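Local structure of possible translation initiation inhibitor (Rhodopseudomonas palustris, 3LME) at residues 75-80 / 105-110; 66-71 / 124-129; 36-41 / 52-57. The protein is of unknown function but belongs to the YjgF-like family of small alpha/beta proteins and is assembled here as a trimer. The protein carries 1 engineered substitution. All blocks are in the same frame, centred on the assembly; numbering follows the deposited sequence.

The three contacts join different parts of one small alpha/beta fold. Along the chain contact 3 comes first, tying the loop after strand 28-35 to helix 48-64; contact 1 is then nested inside the loop closed by contact 2. Contacts 1 and 2 share a sheet, strands 73-80 and 120-127 being neighbours, and touch through a probable hydrogen bond, R75 O to T125 N, 3.1 Å. Contact 3 lies across the chain's centre from both, but its M55 and F56 pack on V78 and L76. Centre to centre, contact 1 is about 17 Å from each of the others, themselves about 18 Å apart; contacts 1 and 2 touch the second subunit, so their sheet is part of the trimer interface.

Contact 1: 75-80 / 105-110; sequences RLTVFV and PRTVLQ. With SO4 (sulfate ion), chain N.
R75 and P105 meet where two parallel strands come together, the pair that helix 83-98 links into a beta-alpha-beta unit. R75 CA lies 3.6 Å from P105 O, while its guanidinium leaves the pair to bond T125 and the backbone of I31, both of the second subunit. L76 begins the ladder: its N donates to P105 O at 3.0 Å and its O accepts from T107 N, while its side chain packs on helices 48-64 and 83-98. T77, on the other face, runs beside T107, their CG2 methyls 3.5 Å apart. At T107, OG1 anti to the backbone N (chi1 165°) puts CG2 between N and the carbonyl carbon, against T77; OG1 weakly bonds E121 of the second subunit. V78 grips both neighbours of V108 through backbone bonds, its N to T107 O and its O from L109 N. The N-H of V108 points off the pair and donates to a sulfate ion, which H35 of the second subunit also holds. F79 lies alongside L109, whose CD1 approaches the ring obliquely, and also packs on L109 of the third subunit. V80 ends the run: its N donates to L109 O with an N-H...O angle of 174°.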
ATOM      1  N   ARG A  75       3.139  -8.632   3.368  1.00 44.22           N
ATOM      2  CA  ARG A  75       2.279  -8.113   2.303  1.00 44.92           C
ATOM      3  C   ARG A  75       3.015  -7.899   1.007  1.00 44.99           C
ATOM      4  O   ARG A  75       4.106  -7.331   1.002  1.00 45.22           O
ATOM      5  CB  ARG A  75       1.598  -6.789   2.694  1.00 44.91           C
ATOM      6  CG  ARG A  75       0.557  -6.329   1.685  1.00 44.68           C
ATOM      7  CD  ARG A  75       0.160  -4.855   1.906  1.00 47.30           C
ATOM      8  NE  ARG A  75      -0.569  -4.681   3.156  1.00 45.99           N
ATOM      9  CZ  ARG A  75      -1.780  -5.177   3.390  1.00 45.62           C
ATOM     10  NH1 ARG A  75      -2.355  -4.996   4.575  1.00 46.03           N
ATOM     11  NH2 ARG A  75      -2.406  -5.866   2.451  1.00 44.71           N
ATOM     12  N   LEU A  76       2.388  -8.319  -0.086  1.00 44.70           N
ATOM     13  CA  LEU A  76       2.903  -8.066  -1.412  1.00 44.74           C
ATOM     14  C   LEU A  76       1.849  -7.309  -2.200  1.00 45.09           C
ATOM     15  O   LEU A  76       0.710  -7.764  -2.293  1.00 45.99           O
ATOM     16  CB  LEU A  76       3.222  -9.389  -2.105  1.00 44.72           C
ATOM     17  CG  LEU A  76       4.296 -10.289  -1.478  1.00 43.99           C
ATOM     18  CD1 LEU A  76       4.485 -11.510  -2.328  1.00 42.11           C
ATOM     19  CD2 LEU A  76       5.606  -9.548  -1.369  1.00 42.77           C
ATOM     20  N   THR A  77       2.196  -6.147  -2.749  1.00 44.87           N
ATOM     21  CA  THR A  77       1.264  -5.449  -3.629  1.00 44.45           C
ATOM     22  C   THR A  77       1.863  -5.432  -5.028  1.00 44.30           C
ATOM     23  O   THR A  77       2.839  -4.747  -5.295  1.00 43.73           O
ATOM     24  CB  THR A  77       0.903  -4.024  -3.099  1.00 44.84           C
ATOM     25  OG1 THR A  77       0.708  -4.071  -1.670  1.00 45.43           O
ATOM     26  CG2 THR A  77      -0.378  -3.498  -3.759  1.00 43.50           C
ATOM     27  N   VAL A  78       1.314  -6.250  -5.909  1.00 44.46           N
ATOM     28  CA  VAL A  78       1.809  -6.307  -7.272  1.00 44.60           C
ATOM     29  C   VAL A  78       0.952  -5.419  -8.159  1.00 45.45           C
ATOM     30  O   VAL A  78      -0.272  -5.601  -8.257  1.00 45.72           O
ATOM     31  CB  VAL A  78       1.817  -7.734  -7.815  1.00 44.43           C
ATOM     32  CG1 VAL A  78       2.755  -7.849  -9.019  1.00 43.72           C
ATOM     33  CG2 VAL A  78       2.258  -8.680  -6.749  1.00 43.51           C
ATOM     34  N   PHE A  79       1.595  -4.429  -8.769  1.00 46.13           N
ATOM     35  CA  PHE A  79       0.966  -3.618  -9.806  1.00 46.64           C
ATOM     36  C   PHE A  79       1.468  -4.092 -11.166  1.00 46.94           C
ATOM     37  O   PHE A  79       2.671  -4.172 -11.418  1.00 47.27           O
ATOM     38  CB  PHE A  79       1.301  -2.144  -9.609  1.00 46.64           C
ATOM     39  CG  PHE A  79       1.138  -1.669  -8.198  1.00 47.45           C
ATOM     40  CD1 PHE A  79      -0.063  -1.120  -7.774  1.00 46.29           C
ATOM     41  CD2 PHE A  79       2.187  -1.766  -7.291  1.00 48.86           C
ATOM     42  CE1 PHE A  79      -0.229  -0.679  -6.467  1.00 47.07           C
ATOM     43  CE2 PHE A  79       2.036  -1.307  -5.962  1.00 49.58           C
ATOM     44  CZ  PHE A  79       0.817  -0.768  -5.562  1.00 49.66           C
ATOM     45  N   VAL A  80       0.536  -4.435 -12.032  1.00 47.17           N
ATOM     46  CA  VAL A  80       0.867  -4.853 -13.365  1.00 47.19           C
ATOM     47  C   VAL A  80       0.061  -4.048 -14.392  1.00 48.05           C
ATOM     48  O   VAL A  80      -0.823  -3.248 -14.067  1.00 47.73           O
ATOM     49  CB  VAL A  80       0.619  -6.375 -13.576  1.00 47.20           C
ATOM     50  CG1 VAL A  80       1.203  -7.175 -12.444  1.00 45.99           C
ATOM     51  CG2 VAL A  80      -0.867  -6.664 -13.725  1.00 46.63           C
ATOM     52  N   PRO A 105       0.140 -12.811   2.136  1.00 43.10           N
ATOM     53  CA  PRO A 105      -1.023 -12.051   1.726  1.00 42.55           C
ATOM     54  C   PRO A 105      -0.638 -11.143   0.559  1.00 42.86           C
ATOM     55  O   PRO A 105       0.458 -10.596   0.534  1.00 42.32           O
ATOM     56  CB  PRO A 105      -1.337 -11.199   2.954  1.00 42.14           C
ATOM     57  CG  PRO A 105      -0.657 -11.872   4.069  1.00 42.60           C
ATOM     58  CD  PRO A 105       0.579 -12.436   3.491  1.00 42.90           C
ATOM     59  N   ARG A 106      -1.550 -10.955  -0.387  1.00 43.66           N
ATOM     60  CA  ARG A 106      -1.167 -10.422  -1.668  1.00 44.54           C
ATOM     61  C   ARG A 106      -2.308  -9.653  -2.287  1.00 45.49           C
ATOM     62  O   ARG A 106      -3.447 -10.042  -2.160  1.00 46.51           O
ATOM     63  CB  ARG A 106      -0.789 -11.596  -2.585  1.00 44.17           C
ATOM     64  CG  ARG A 106      -0.662 -11.255  -4.035  1.00 44.67           C
ATOM     65  CD  ARG A 106      -0.404 -12.478  -4.873  1.00 45.72           C
ATOM     66  NE  ARG A 106      -1.595 -13.022  -5.499  1.00 43.97           N
ATOM     67  CZ  ARG A 106      -1.547 -13.871  -6.514  1.00 45.55           C
ATOM     68  NH1 ARG A 106      -2.664 -14.353  -7.046  1.00 44.59           N
ATOM     69  NH2 ARG A 106      -0.366 -14.241  -7.002  1.00 47.22           N
ATOM     70  N   THR A 107      -1.999  -8.576  -2.995  1.00 46.29           N
ATOM     71  CA  THR A 107      -2.997  -7.892  -3.790  1.00 46.62           C
ATOM     72  C   THR A 107      -2.434  -7.555  -5.180  1.00 46.53           C
ATOM     73  O   THR A 107      -1.361  -6.988  -5.266  1.00 46.70           O
ATOM     74  CB  THR A 107      -3.588  -6.679  -3.013  1.00 46.38           C
ATOM     75  OG1 THR A 107      -4.300  -5.838  -3.911  1.00 47.10           O
ATOM     76  CG2 THR A 107      -2.503  -5.868  -2.346  1.00 47.95           C
ATOM     77  N   VAL A 108      -3.144  -7.945  -6.246  1.00 47.12           N
ATOM     78  CA  VAL A 108      -2.717  -7.715  -7.645  1.00 47.99           C
ATOM     79  C   VAL A 108      -3.663  -6.746  -8.380  1.00 48.71           C
ATOM     80  O   VAL A 108      -4.814  -7.076  -8.638  1.00 49.48           O
ATOM     81  CB  VAL A 108      -2.632  -9.069  -8.482  1.00 48.31           C
ATOM     82  CG1 VAL A 108      -2.222  -8.812  -9.913  1.00 46.82           C
ATOM     83  CG2 VAL A 108      -1.658 -10.089  -7.869  1.00 47.83           C
ATOM     84  N   LEU A 109      -3.189  -5.557  -8.738  1.00 49.55           N
ATOM     85  CA  LEU A 109      -4.049  -4.600  -9.479  1.00 50.26           C
ATOM     86  C   LEU A 109      -3.485  -4.251 -10.831  1.00 50.26           C
ATOM     87  O   LEU A 109      -2.269  -4.253 -11.010  1.00 50.27           O
ATOM     88  CB  LEU A 109      -4.229  -3.292  -8.716  1.00 50.09           C
ATOM     89  CG  LEU A 109      -4.060  -3.407  -7.215  1.00 51.50           C
ATOM     90  CD1 LEU A 109      -3.220  -2.259  -6.779  1.00 53.52           C
ATOM     91  CD2 LEU A 109      -5.393  -3.425  -6.512  1.00 51.77           C
ATOM     92  N   GLN A 110      -4.369  -3.940 -11.774  1.00 50.72           N
ATOM     93  CA  GLN A 110      -3.943  -3.372 -13.049  1.00 51.51           C
ATOM     94  C   GLN A 110      -3.767  -1.876 -12.898  1.00 52.30           C
ATOM     95  O   GLN A 110      -4.454  -1.237 -12.108  1.00 53.39           O
ATOM     96  CB  GLN A 110      -4.942  -3.676 -14.148  1.00 50.80           C
ATOM     97  CG  GLN A 110      -4.417  -3.455 -15.539  1.00 49.68           C
ATOM     98  CD  GLN A 110      -5.419  -3.902 -16.587  1.00 49.72           C
ATOM     99  OE1 GLN A 110      -5.785  -5.086 -16.648  1.00 48.78           O
ATOM    100  NE2 GLN A 110      -5.893  -2.951 -17.408  1.00 47.73           N
TER
HETATM  101  S   SO4 N  15      -6.151 -10.228  -6.405  0.50 54.84           S
HETATM  102  O1  SO4 N  15      -5.558  -8.910  -6.224  0.50 52.04           O
HETATM  103  O2  SO4 N  15      -5.931 -11.053  -5.191  0.50 55.12           O
HETATM  104  O3  SO4 N  15      -7.574 -10.099  -6.700  0.50 53.58           O
HETATM  105  O4  SO4 N  15      -5.526 -10.900  -7.551  0.50 54.91           O

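Contact 2: 66-71 / 124-129; sequences AGATKA and GTFYAP
A68 and F126 meet just beyond the Schellman motif that ends helix 48-64, where the connection to strand 73-80 passes over the end of strand 120-127. The methyl of A68 is the meeting point: its CB lies 3.7 Å from F126 CB and 3.8 Å from A128 CB, so it rests against F126, near the strand's end, and A128 just past it, whose CB atoms both point toward the 66-71 loop. The ring of F126 then presents an edge to the residues that follow A68. The carbonyl of T69 comes to this edge, near the ring plane, with O 3.3 Å from F126 CD2, and the CA of K70 approaches it farther along. No hydrogen bond joins the two segments; the contact is apolar, apart from that carbonyl at the ring rim.

The second shell fixes both partners. With CG beside the backbone N and anti to the carbonyl carbon (chi1 -61°), the F126 ring lies among L60 and A63 of helix 48-64 and V29 and I31 of strand 28-35. G67, with a phi of 93°, is the C-prime residue of the Schellman motif, in which A68 N bonds A63 O and G67 N bonds E64 O. Farther along, D72 OD2 accepts from T69 N, W98 NE1 donates to K70 O, and K70 NZ reaches I97 O.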
ATOM      1  N   ALA A  66      18.438  -6.928   4.575  1.00 51.00           N
ATOM      2  CA  ALA A  66      18.030  -6.395   5.860  1.00 50.49           C
ATOM      3  C   ALA A  66      17.707  -7.520   6.826  1.00 50.41           C
ATOM      4  O   ALA A  66      17.203  -7.269   7.913  1.00 50.57           O
ATOM      5  CB  ALA A  66      16.849  -5.480   5.702  1.00 50.84           C
ATOM      6  N   GLY A  67      17.979  -8.761   6.421  1.00 50.04           N
ATOM      7  CA  GLY A  67      17.817  -9.918   7.295  1.00 49.52           C
ATOM      8  C   GLY A  67      16.473 -10.616   7.189  1.00 50.11           C
ATOM      9  O   GLY A  67      16.167 -11.486   7.997  1.00 50.30           O
ATOM     10  N   ALA A  68      15.657 -10.249   6.201  1.00 50.15           N
ATOM     11  CA  ALA A  68      14.377 -10.894   6.002  1.00 49.97           C
ATOM     12  C   ALA A  68      14.494 -11.878   4.886  1.00 50.51           C
ATOM     13  O   ALA A  68      15.255 -11.671   3.947  1.00 51.11           O
ATOM     14  CB  ALA A  68      13.336  -9.885   5.672  1.00 50.06           C
ATOM     15  N   THR A  69      13.716 -12.940   4.974  1.00 50.83           N
ATOM     16  CA  THR A  69      13.657 -13.941   3.916  1.00 51.27           C
ATOM     17  C   THR A  69      12.269 -13.897   3.276  1.00 51.41           C
ATOM     18  O   THR A  69      11.368 -13.204   3.778  1.00 51.13           O
ATOM     19  CB  THR A  69      13.864 -15.342   4.496  1.00 51.09           C
ATOM     20  OG1 THR A  69      12.902 -15.561   5.540  1.00 52.13           O
ATOM     21  CG2 THR A  69      15.255 -15.473   5.077  1.00 51.29           C
ATOM     22  N   LYS A  70      12.098 -14.664   2.196  1.00 51.05           N
ATOM     23  CA  LYS A  70      10.801 -14.825   1.540  1.00 50.31           C
ATOM     24  C   LYS A  70       9.706 -15.347   2.476  1.00 50.07           C
ATOM     25  O   LYS A  70       8.526 -15.189   2.195  1.00 50.57           O
ATOM     26  CB  LYS A  70      10.931 -15.785   0.362  1.00 50.30           C
ATOM     27  CG  LYS A  70      10.680 -17.234   0.763  1.00 49.37           C
ATOM     28  CD  LYS A  70      11.164 -18.217  -0.247  1.00 47.13           C
ATOM     29  CE  LYS A  70      10.856 -19.589   0.256  1.00 47.90           C
ATOM     30  NZ  LYS A  70      11.337 -20.605  -0.693  1.00 49.13           N
ATOM     31  N   ALA A  71      10.085 -15.990   3.574  1.00 49.97           N
ATOM     32  CA  ALA A  71       9.093 -16.581   4.501  1.00 49.76           C
ATOM     33  C   ALA A  71       8.615 -15.537   5.538  1.00 49.38           C
ATOM     34  O   ALA A  71       7.709 -15.788   6.335  1.00 49.64           O
ATOM     35  CB  ALA A  71       9.675 -17.853   5.188  1.00 49.23           C
ATOM     36  N   GLY A 124       6.918  -4.848  -1.196  1.00 46.93           N
ATOM     37  CA  GLY A 124       7.050  -5.936  -0.262  1.00 45.10           C
ATOM     38  C   GLY A 124       7.300  -5.379   1.098  1.00 44.36           C
ATOM     39  O   GLY A 124       8.070  -4.432   1.237  1.00 44.66           O
ATOM     40  N   THR A 125       6.633  -5.969   2.089  1.00 43.59           N
ATOM     41  CA  THR A 125       6.779  -5.641   3.514  1.00 42.42           C
ATOM     42  C   THR A 125       7.014  -6.936   4.299  1.00 42.08           C
ATOM     43  O   THR A 125       6.298  -7.913   4.126  1.00 40.79           O
ATOM     44  CB  THR A 125       5.525  -4.922   4.018  1.00 42.16           C
ATOM     45  OG1 THR A 125       5.248  -3.841   3.133  1.00 42.56           O
ATOM     46  CG2 THR A 125       5.706  -4.388   5.432  1.00 40.69           C
ATOM     47  N   PHE A 126       8.049  -6.943   5.128  1.00 42.64           N
ATOM     48  CA  PHE A 126       8.485  -8.166   5.792  1.00 43.38           C
ATOM     49  C   PHE A 126       8.541  -7.972   7.310  1.00 45.06           C
ATOM     50  O   PHE A 126       8.786  -6.859   7.809  1.00 44.97           O
ATOM     51  CB  PHE A 126       9.857  -8.594   5.279  1.00 42.60           C
ATOM     52  CG  PHE A 126       9.905  -8.903   3.795  1.00 41.36           C
ATOM     53  CD1 PHE A 126       9.866  -7.881   2.841  1.00 40.82           C
ATOM     54  CD2 PHE A 126      10.047 -10.199   3.354  1.00 38.91           C
ATOM     55  CE1 PHE A 126       9.923  -8.170   1.488  1.00 40.27           C
ATOM     56  CE2 PHE A 126      10.110 -10.496   2.004  1.00 39.69           C
ATOM     57  CZ  PHE A 126      10.043  -9.488   1.064  1.00 40.00           C
ATOM     58  N   TYR A 127       8.309  -9.063   8.040  1.00 46.93           N
ATOM     59  CA  TYR A 127       8.423  -9.091   9.491  1.00 48.73           C
ATOM     60  C   TYR A 127       9.535 -10.026   9.797  1.00 50.53           C
ATOM     61  O   TYR A 127       9.380 -11.225   9.552  1.00 51.26           O
ATOM     62  CB  TYR A 127       7.176  -9.691  10.091  1.00 48.29           C
ATOM     63  CG  TYR A 127       7.169  -9.788  11.591  1.00 48.51           C
ATOM     64  CD1 TYR A 127       7.366  -8.656  12.385  1.00 50.00           C
ATOM     65  CD2 TYR A 127       6.900 -10.998  12.221  1.00 48.44           C
ATOM     66  CE1 TYR A 127       7.325  -8.727  13.779  1.00 50.24           C
ATOM     67  CE2 TYR A 127       6.847 -11.092  13.601  1.00 50.04           C
ATOM     68  CZ  TYR A 127       7.068  -9.948  14.384  1.00 51.02           C
ATOM     69  OH  TYR A 127       7.029 -10.039  15.760  1.00 48.20           O
ATOM     70  N   ALA A 128      10.634  -9.506  10.342  1.00 52.29           N
ATOM     71  CA  ALA A 128      11.802 -10.322  10.595  1.00 54.40           C
ATOM     72  C   ALA A 128      12.459  -9.990  11.933  1.00 56.38           C
ATOM     73  O   ALA A 128      13.534  -9.382  11.947  1.00 56.87           O
ATOM     74  CB  ALA A 128      12.785 -10.124   9.473  1.00 54.41           C
ATOM     75  N   PRO A 129      11.844 -10.396  13.068  1.00 58.16           N
ATOM     76  CA  PRO A 129      12.357  -9.996  14.393  1.00 59.18           C
ATOM     77  C   PRO A 129      13.845 -10.272  14.551  1.00 60.89           C
ATOM     78  O   PRO A 129      14.339 -11.256  14.013  1.00 61.13           O
ATOM     79  CB  PRO A 129      11.580 -10.891  15.348  1.00 58.79           C
ATOM     80  CG  PRO A 129      10.342 -11.170  14.672  1.00 58.61           C
ATOM     81  CD  PRO A 129      10.674 -11.283  13.196  1.00 57.98           C
TER

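Contact 3: 36-41 / 52-57; sequences GTDRVT and IRRMFD
G36 and M55 make the backbone part of this contact, between the loop that leaves strand 28-35 and the middle of helix 48-64. Their CA atoms are 3.9 Å apart, and G36 CA lies 3.6 Å from M55 N. With no side chain on the glycine, the loop runs directly against the helix backbone. M55 adds its CB, 3.7 Å from G36 N, before the rest of its chain turns away from the loop.

Packing along an aliphatic chain comes next. R54 points from the helix toward the loop, and its CG settles 3.6 Å from T37 O and near the carbonyl carbon of G36. A bend at chi2, 65°, then carries the outer part along the loop, past T37 O to D38.

Charge supplies the third element. R54 NH2 stands 3.6 Å from D38 OD2, a long salt bridge without a hydrogen bond. The two side chains run side by side in the same direction, with the carboxylate and guanidinium planes 45° apart, so the attraction is probably diffuse and electrostatic. The other oxygen of D38 is engaged within the loop: OD1 accepts from V40 N at 2.6 Å in an Asx turn, with a weaker bond from T41 N. The turn probably limits the rotation of the carboxylate beside the arginine. On the helix itself, R53 NE bonds D57 OD1 one turn on, in the plane of the guanidinium, in a salt bridge separate from that of R54.

In the fold, G36 is also tied to V45 by backbone hydrogen bonding, and R54 packs on V45. Beyond the loop, the helix packs on two neighbours: I52, R53 and F56 on helix 83-98, and M55 and F56 on strand 120-127 of the sheet.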
ATOM      1  N   GLY A  36      11.649  -5.509 -12.711  1.00 48.33           N
ATOM      2  CA  GLY A  36      12.491  -6.544 -13.321  1.00 47.73           C
ATOM      3  C   GLY A  36      13.696  -6.020 -14.074  1.00 47.77           C
ATOM      4  O   GLY A  36      13.970  -6.456 -15.196  1.00 47.54           O
ATOM      5  N   THR A  37      14.429  -5.093 -13.459  1.00 47.73           N
ATOM      6  CA  THR A  37      15.672  -4.594 -14.036  1.00 47.91           C
ATOM      7  C   THR A  37      16.855  -5.422 -13.566  1.00 48.07           C
ATOM      8  O   THR A  37      16.796  -6.035 -12.498  1.00 48.13           O
ATOM      9  CB  THR A  37      15.967  -3.182 -13.586  1.00 47.92           C
ATOM     10  OG1 THR A  37      15.962  -3.156 -12.157  1.00 47.02           O
ATOM     11  CG2 THR A  37      14.947  -2.226 -14.136  1.00 48.53           C
ATOM     12  N   ASP A  38      17.917  -5.418 -14.377  1.00 47.72           N
ATOM     13  CA  ASP A  38      19.199  -6.015 -14.048  1.00 47.73           C
ATOM     14  C   ASP A  38      19.907  -5.069 -13.121  1.00 46.93           C
ATOM     15  O   ASP A  38      20.055  -3.903 -13.450  1.00 46.63           O
ATOM     16  CB  ASP A  38      20.017  -6.180 -15.348  1.00 48.94           C
ATOM     17  CG  ASP A  38      21.460  -6.702 -15.124  1.00 51.08           C
ATOM     18  OD1 ASP A  38      22.169  -6.232 -14.198  1.00 52.44           O
ATOM     19  OD2 ASP A  38      21.883  -7.581 -15.913  1.00 53.10           O
ATOM     20  N   ARG A  39      20.389  -5.576 -11.991  1.00 46.94           N
ATOM     21  CA  ARG A  39      21.026  -4.730 -10.976  1.00 46.61           C
ATOM     22  C   ARG A  39      22.224  -3.942 -11.480  1.00 47.09           C
ATOM     23  O   ARG A  39      22.506  -2.861 -10.966  1.00 47.28           O
ATOM     24  CB  ARG A  39      21.375  -5.503  -9.689  1.00 46.35           C
ATOM     25  CG  ARG A  39      22.130  -6.824  -9.831  1.00 45.17           C
ATOM     26  CD  ARG A  39      22.789  -7.232  -8.494  1.00 44.34           C
ATOM     27  NE  ARG A  39      23.549  -6.132  -7.861  1.00 44.31           N
ATOM     28  CZ  ARG A  39      24.843  -5.832  -8.095  1.00 44.47           C
ATOM     29  NH1 ARG A  39      25.583  -6.530  -8.960  1.00 43.98           N
ATOM     30  NH2 ARG A  39      25.424  -4.817  -7.462  1.00 42.46           N
ATOM     31  N   VAL A  40      22.907  -4.478 -12.495  1.00 47.47           N
ATOM     32  CA  VAL A  40      24.181  -3.927 -12.985  1.00 47.58           C
ATOM     33  C   VAL A  40      23.932  -2.792 -13.965  1.00 48.17           C
ATOM     34  O   VAL A  40      24.412  -1.687 -13.762  1.00 48.69           O
ATOM     35  CB  VAL A  40      25.095  -5.048 -13.594  1.00 47.55           C
ATOM     36  CG1 VAL A  40      26.335  -4.484 -14.264  1.00 47.19           C
ATOM     37  CG2 VAL A  40      25.492  -6.079 -12.523  1.00 46.80           C
ATOM     38  N   THR A  41      23.155  -3.057 -15.008  1.00 49.06           N
ATOM     39  CA  THR A  41      22.897  -2.076 -16.063  1.00 50.02           C
ATOM     40  C   THR A  41      21.710  -1.174 -15.784  1.00 50.71           C
ATOM     41  O   THR A  41      21.629  -0.057 -16.332  1.00 51.37           O
ATOM     42  CB  THR A  41      22.603  -2.749 -17.388  1.00 50.26           C
ATOM     43  OG1 THR A  41      21.384  -3.489 -17.268  1.00 51.80           O
ATOM     44  CG2 THR A  41      23.745  -3.714 -17.795  1.00 50.60           C
ATOM     45  N   ILE A  52       9.305 -10.825 -14.495  1.00 44.87           N
ATOM     46  CA  ILE A  52       8.647 -10.951 -13.232  1.00 44.24           C
ATOM     47  C   ILE A  52       9.491 -11.698 -12.204  1.00 44.80           C
ATOM     48  O   ILE A  52       9.577 -11.242 -11.038  1.00 45.48           O
ATOM     49  CB  ILE A  52       7.282 -11.585 -13.412  1.00 44.22           C
ATOM     50  CG1 ILE A  52       6.306 -10.518 -13.907  1.00 43.05           C
ATOM     51  CG2 ILE A  52       6.787 -12.171 -12.090  1.00 43.54           C
ATOM     52  CD1 ILE A  52       5.128 -11.068 -14.610  1.00 43.40           C
ATOM     53  N   ARG A  53      10.112 -12.822 -12.602  1.00 44.24           N
ATOM     54  CA  ARG A  53      11.047 -13.537 -11.698  1.00 43.79           C
ATOM     55  C   ARG A  53      12.120 -12.557 -11.188  1.00 43.01           C
ATOM     56  O   ARG A  53      12.410 -12.500  -9.984  1.00 42.64           O
ATOM     57  CB  ARG A  53      11.662 -14.788 -12.359  1.00 44.03           C
ATOM     58  CG  ARG A  53      12.718 -15.550 -11.521  1.00 45.94           C
ATOM     59  CD  ARG A  53      12.209 -15.869 -10.085  1.00 49.53           C
ATOM     60  NE  ARG A  53      13.130 -16.605  -9.182  1.00 49.61           N
ATOM     61  CZ  ARG A  53      13.207 -17.938  -9.087  1.00 48.19           C
ATOM     62  NH1 ARG A  53      12.457 -18.694  -9.869  1.00 46.33           N
ATOM     63  NH2 ARG A  53      14.039 -18.516  -8.219  1.00 47.51           N
ATOM     64  N   ARG A  54      12.636 -11.739 -12.095  1.00 41.92           N
ATOM     65  CA  ARG A  54      13.671 -10.796 -11.744  1.00 41.89           C
ATOM     66  C   ARG A  54      13.185  -9.688 -10.823  1.00 41.41           C
ATOM     67  O   ARG A  54      13.948  -9.190  -9.990  1.00 41.77           O
ATOM     68  CB  ARG A  54      14.288 -10.197 -13.000  1.00 42.39           C
ATOM     69  CG  ARG A  54      15.554  -9.381 -12.763  1.00 44.41           C
ATOM     70  CD  ARG A  54      16.610 -10.293 -12.256  1.00 50.01           C
ATOM     71  NE  ARG A  54      17.922  -9.752 -12.569  1.00 54.83           N
ATOM     72  CZ  ARG A  54      18.686 -10.148 -13.580  1.00 54.76           C
ATOM     73  NH1 ARG A  54      18.277 -11.097 -14.410  1.00 52.37           N
ATOM     74  NH2 ARG A  54      19.871  -9.568 -13.758  1.00 58.37           N
ATOM     75  N   MET A  55      11.930  -9.278 -10.988  1.00 41.11           N
ATOM     76  CA  MET A  55      11.296  -8.327 -10.074  1.00 40.09           C
ATOM     77  C   MET A  55      11.252  -8.934  -8.670  1.00 40.55           C
ATOM     78  O   MET A  55      11.667  -8.291  -7.694  1.00 40.02           O
ATOM     79  CB  MET A  55       9.902  -7.978 -10.569  1.00 39.56           C
ATOM     80  CG  MET A  55       9.059  -7.088  -9.645  1.00 37.05           C
ATOM     81  SD  MET A  55       7.422  -6.842 -10.364  1.00 31.06           S
ATOM     82  CE  MET A  55       6.695  -8.474 -10.083  1.00 29.07           C
ATOM     83  N   PHE A  56      10.808 -10.190  -8.576  1.00 41.17           N
ATOM     84  CA  PHE A  56      10.805 -10.874  -7.281  1.00 41.80           C
ATOM     85  C   PHE A  56      12.203 -11.046  -6.662  1.00 42.82           C
ATOM     86  O   PHE A  56      12.395 -10.748  -5.469  1.00 43.19           O
ATOM     87  CB  PHE A  56      10.097 -12.198  -7.384  1.00 41.32           C
ATOM     88  CG  PHE A  56       8.621 -12.092  -7.293  1.00 40.56           C
ATOM     89  CD1 PHE A  56       8.004 -11.985  -6.072  1.00 40.40           C
ATOM     90  CD2 PHE A  56       7.842 -12.104  -8.438  1.00 42.23           C
ATOM     91  CE1 PHE A  56       6.625 -11.907  -5.987  1.00 42.48           C
ATOM     92  CE2 PHE A  56       6.431 -12.009  -8.370  1.00 42.38           C
ATOM     93  CZ  PHE A  56       5.832 -11.909  -7.157  1.00 42.03           C
ATOM     94  N   ASP A  57      13.173 -11.495  -7.469  1.00 43.21           N
ATOM     95  CA  ASP A  57      14.546 -11.630  -7.007  1.00 43.73           C
ATOM     96  C   ASP A  57      15.112 -10.270  -6.527  1.00 43.96           C
ATOM     97  O   ASP A  57      15.733 -10.199  -5.454  1.00 44.87           O
ATOM     98  CB  ASP A  57      15.440 -12.221  -8.097  1.00 44.17           C
ATOM     99  CG  ASP A  57      15.130 -13.705  -8.426  1.00 47.26           C
ATOM    100  OD1 ASP A  57      14.447 -14.435  -7.657  1.00 49.35           O
ATOM    101  OD2 ASP A  57      15.619 -14.156  -9.487  1.00 49.82           O
TER